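Local coordinates for glutathione S-transferase domain (Burkholderia graminis, PDB 4MF5), which binds glutathione and probably transfers it to electrophilic substrates as a glutathione S-transferase, at residues Q188-E191 / W195-G198. Residues are numbered along the deposited sequence; the frame is centred on the assembly and turned at random.
Sequences QRLE and WILG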
ATOM      1  N   GLN A 188     -13.648  14.734   3.168  1.00 10.53           N
ATOM      2  CA  GLN A 188     -13.038  15.829   3.907  1.00 11.25           C
ATOM      3  C   GLN A 188     -11.768  16.320   3.257  1.00 11.49           C
ATOM      4  O   GLN A 188     -11.509  17.499   3.256  1.00 12.97           O
ATOM      5  CB  GLN A 188     -12.798  15.434   5.367  1.00 14.24           C
ATOM      6  CG  GLN A 188     -12.296  16.557   6.221  1.00 23.01           C
ATOM      7  CD  GLN A 188     -13.295  17.719   6.222  1.00 40.11           C
ATOM      8  OE1 GLN A 188     -14.458  17.527   6.601  1.00 51.89           O
ATOM      9  NE2 GLN A 188     -12.881  18.888   5.703  1.00 89.05           N
ATOM     10  N   ARG A 189     -10.982  15.413   2.685  1.00 10.76           N
ATOM     11  CA  ARG A 189      -9.764  15.814   2.014  1.00 10.63           C
ATOM     12  C   ARG A 189     -10.048  16.660   0.773  1.00 10.62           C
ATOM     13  O   ARG A 189      -9.329  17.612   0.452  1.00 11.45           O
ATOM     14  CB  ARG A 189      -8.950  14.574   1.651  1.00 11.33           C
ATOM     15  CG  ARG A 189      -7.710  14.864   0.857  1.00 11.48           C
ATOM     16  CD  ARG A 189      -6.732  15.680   1.623  1.00 11.46           C
ATOM     17  NE  ARG A 189      -5.640  16.011   0.771  1.00 11.85           N
ATOM     18  CZ  ARG A 189      -4.584  16.706   1.158  1.00 12.44           C
ATOM     19  NH1 ARG A 189      -3.657  17.002   0.258  1.00 14.85           N
ATOM     20  NH2 ARG A 189      -4.439  17.074   2.429  1.00 14.69           N
ATOM     21  N   LEU A 190     -11.097  16.302   0.045  1.00  9.93           N
ATOM     22  CA  LEU A 190     -11.441  16.989  -1.197  1.00 10.48           C
ATOM     23  C   LEU A 190     -12.157  18.302  -0.969  1.00 11.49           C
ATOM     24  O   LEU A 190     -12.306  19.081  -1.917  1.00 13.55           O
ATOM     25  CB  LEU A 190     -12.268  16.076  -2.095  1.00  9.62           C
ATOM     26  CG  LEU A 190     -11.471  14.938  -2.720  1.00  9.58           C
ATOM     27  CD1 LEU A 190     -12.448  13.911  -3.288  1.00 11.01           C
ATOM     28  CD2 LEU A 190     -10.514  15.411  -3.790  1.00 11.05           C
ATOM     29  N   GLU A 191     -12.588  18.595   0.258  1.00 12.03           N
ATOM     30  CA  GLU A 191     -13.217  19.867   0.537  1.00 13.48           C
ATOM     31  C   GLU A 191     -12.229  20.978   0.265  1.00 13.05           C
ATOM     32  O   GLU A 191     -11.154  21.032   0.860  1.00 15.30           O
ATOM     33  CB  GLU A 191     -13.706  19.899   1.982  1.00 16.88           C
ATOM     34  CG  GLU A 191     -14.365  21.195   2.395  1.00 28.87           C
ATOM     35  CD  GLU A 191     -15.552  21.558   1.532  1.00 40.48           C
ATOM     36  OE1 GLU A 191     -16.307  20.666   1.092  1.00 49.90           O
ATOM     37  OE2 GLU A 191     -15.744  22.776   1.317  1.00 40.01           O
ATOM     38  N   TRP A 195      -8.452  18.153  -6.628  1.00  9.69           N
ATOM     39  CA  TRP A 195      -7.984  16.782  -6.644  1.00  9.11           C
ATOM     40  C   TRP A 195      -7.381  16.482  -5.272  1.00  8.91           C
ATOM     41  O   TRP A 195      -7.274  17.362  -4.406  1.00  9.70           O
ATOM     42  CB  TRP A 195      -6.957  16.591  -7.780  1.00  9.00           C
ATOM     43  CG  TRP A 195      -7.536  16.734  -9.130  1.00  8.85           C
ATOM     44  CD1 TRP A 195      -7.340  17.758 -10.000  1.00 10.28           C
ATOM     45  CD2 TRP A 195      -8.432  15.824  -9.781  1.00  9.42           C
ATOM     46  NE1 TRP A 195      -8.046  17.557 -11.150  1.00 11.10           N
ATOM     47  CE2 TRP A 195      -8.712  16.363 -11.052  1.00 10.23           C
ATOM     48  CE3 TRP A 195      -9.024  14.608  -9.411  1.00  9.55           C
ATOM     49  CZ2 TRP A 195      -9.561  15.723 -11.956  1.00 11.42           C
ATOM     50  CZ3 TRP A 195      -9.849  13.977 -10.312  1.00 10.71           C
ATOM     51  CH2 TRP A 195     -10.116  14.533 -11.562  1.00 11.29           C
ATOM     52  N   ILE A 196      -6.960  15.236  -5.056  1.00  8.54           N
ATOM     53  CA  ILE A 196      -6.499  14.844  -3.737  1.00  8.66           C
ATOM     54  C   ILE A 196      -5.335  15.711  -3.234  1.00  9.76           C
ATOM     55  O   ILE A 196      -5.276  16.053  -2.049  1.00 10.55           O
ATOM     56  CB  ILE A 196      -6.199  13.334  -3.679  1.00  8.68           C
ATOM     57  CG1 ILE A 196      -7.507  12.559  -3.790  1.00  9.04           C
ATOM     58  CG2 ILE A 196      -5.431  12.961  -2.418  1.00 10.69           C
ATOM     59  CD1 ILE A 196      -7.307  11.077  -4.063  1.00  9.77           C
ATOM     60  N   LEU A 197      -4.402  16.071  -4.124  1.00  9.34           N
ATOM     61  CA  LEU A 197      -3.256  16.889  -3.737  1.00 10.20           C
ATOM     62  C   LEU A 197      -3.499  18.382  -3.957  1.00 12.12           C
ATOM     63  O   LEU A 197      -2.574  19.165  -3.800  1.00 17.24           O
ATOM     64  CB  LEU A 197      -1.992  16.450  -4.468  1.00 10.87           C
ATOM     65  CG  LEU A 197      -1.627  14.984  -4.226  1.00 10.71           C
ATOM     66  CD1 LEU A 197      -0.333  14.660  -4.949  1.00 12.44           C
ATOM     67  CD2 LEU A 197      -1.500  14.648  -2.755  1.00 12.59           C
ATOM     68  N   GLY A 198      -4.713  18.801  -4.278  1.00 10.89           N
ATOM     69  CA  GLY A 198      -4.995  20.217  -4.487  1.00 12.80           C
ATOM     70  C   GLY A 198      -5.306  20.471  -5.941  1.00 11.98           C
ATOM     71  O   GLY A 198      -6.122  19.781  -6.556  1.00 12.31           O
TER
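R189 lays the NE edge of its guanidinium against the backbone carbonyl of I196, and that one oxygen takes two hydrogen bonds. NE reaches I196 O at 2.8 Å, approaching nearly in line with the C=O bond, while NH1 of R189 comes to the same O at 3.0 Å, in the carbonyl plane. Neither bond is straight (N-H...O angles of 148° and 140°), because the oxygen sits between the two N-H directions, close to the guanidinium plane. A kink at chi2 (64°) in an otherwise extended chain turns the arginine across to the loop. NH1 also forms a salt bridge to E136 of helix 131-161, a second partner that should limit turning of the group.

Next to these bonds, L190 rests its CD2 methyl on the W195-I196 peptide, 3.6 Å from W195 C. The same methyl lies alongside I196 CG1 at 4.1 Å. I196 in turn packs on A204 and T208 of helix 203-216, and its N is hydrogen-bonded to D205 OD1.

The segment held by R189 is a type I beta turn, W195 to G198, closed by G198 N to W195 O at 2.9 Å; W195 N also bonds back to G198 O. The contact joins the end of helix 170-190 to the loop that leads into helix 203-216, in the all-helical C-terminal domain of the glutathione S-transferase fold, away from the glutathione pocket.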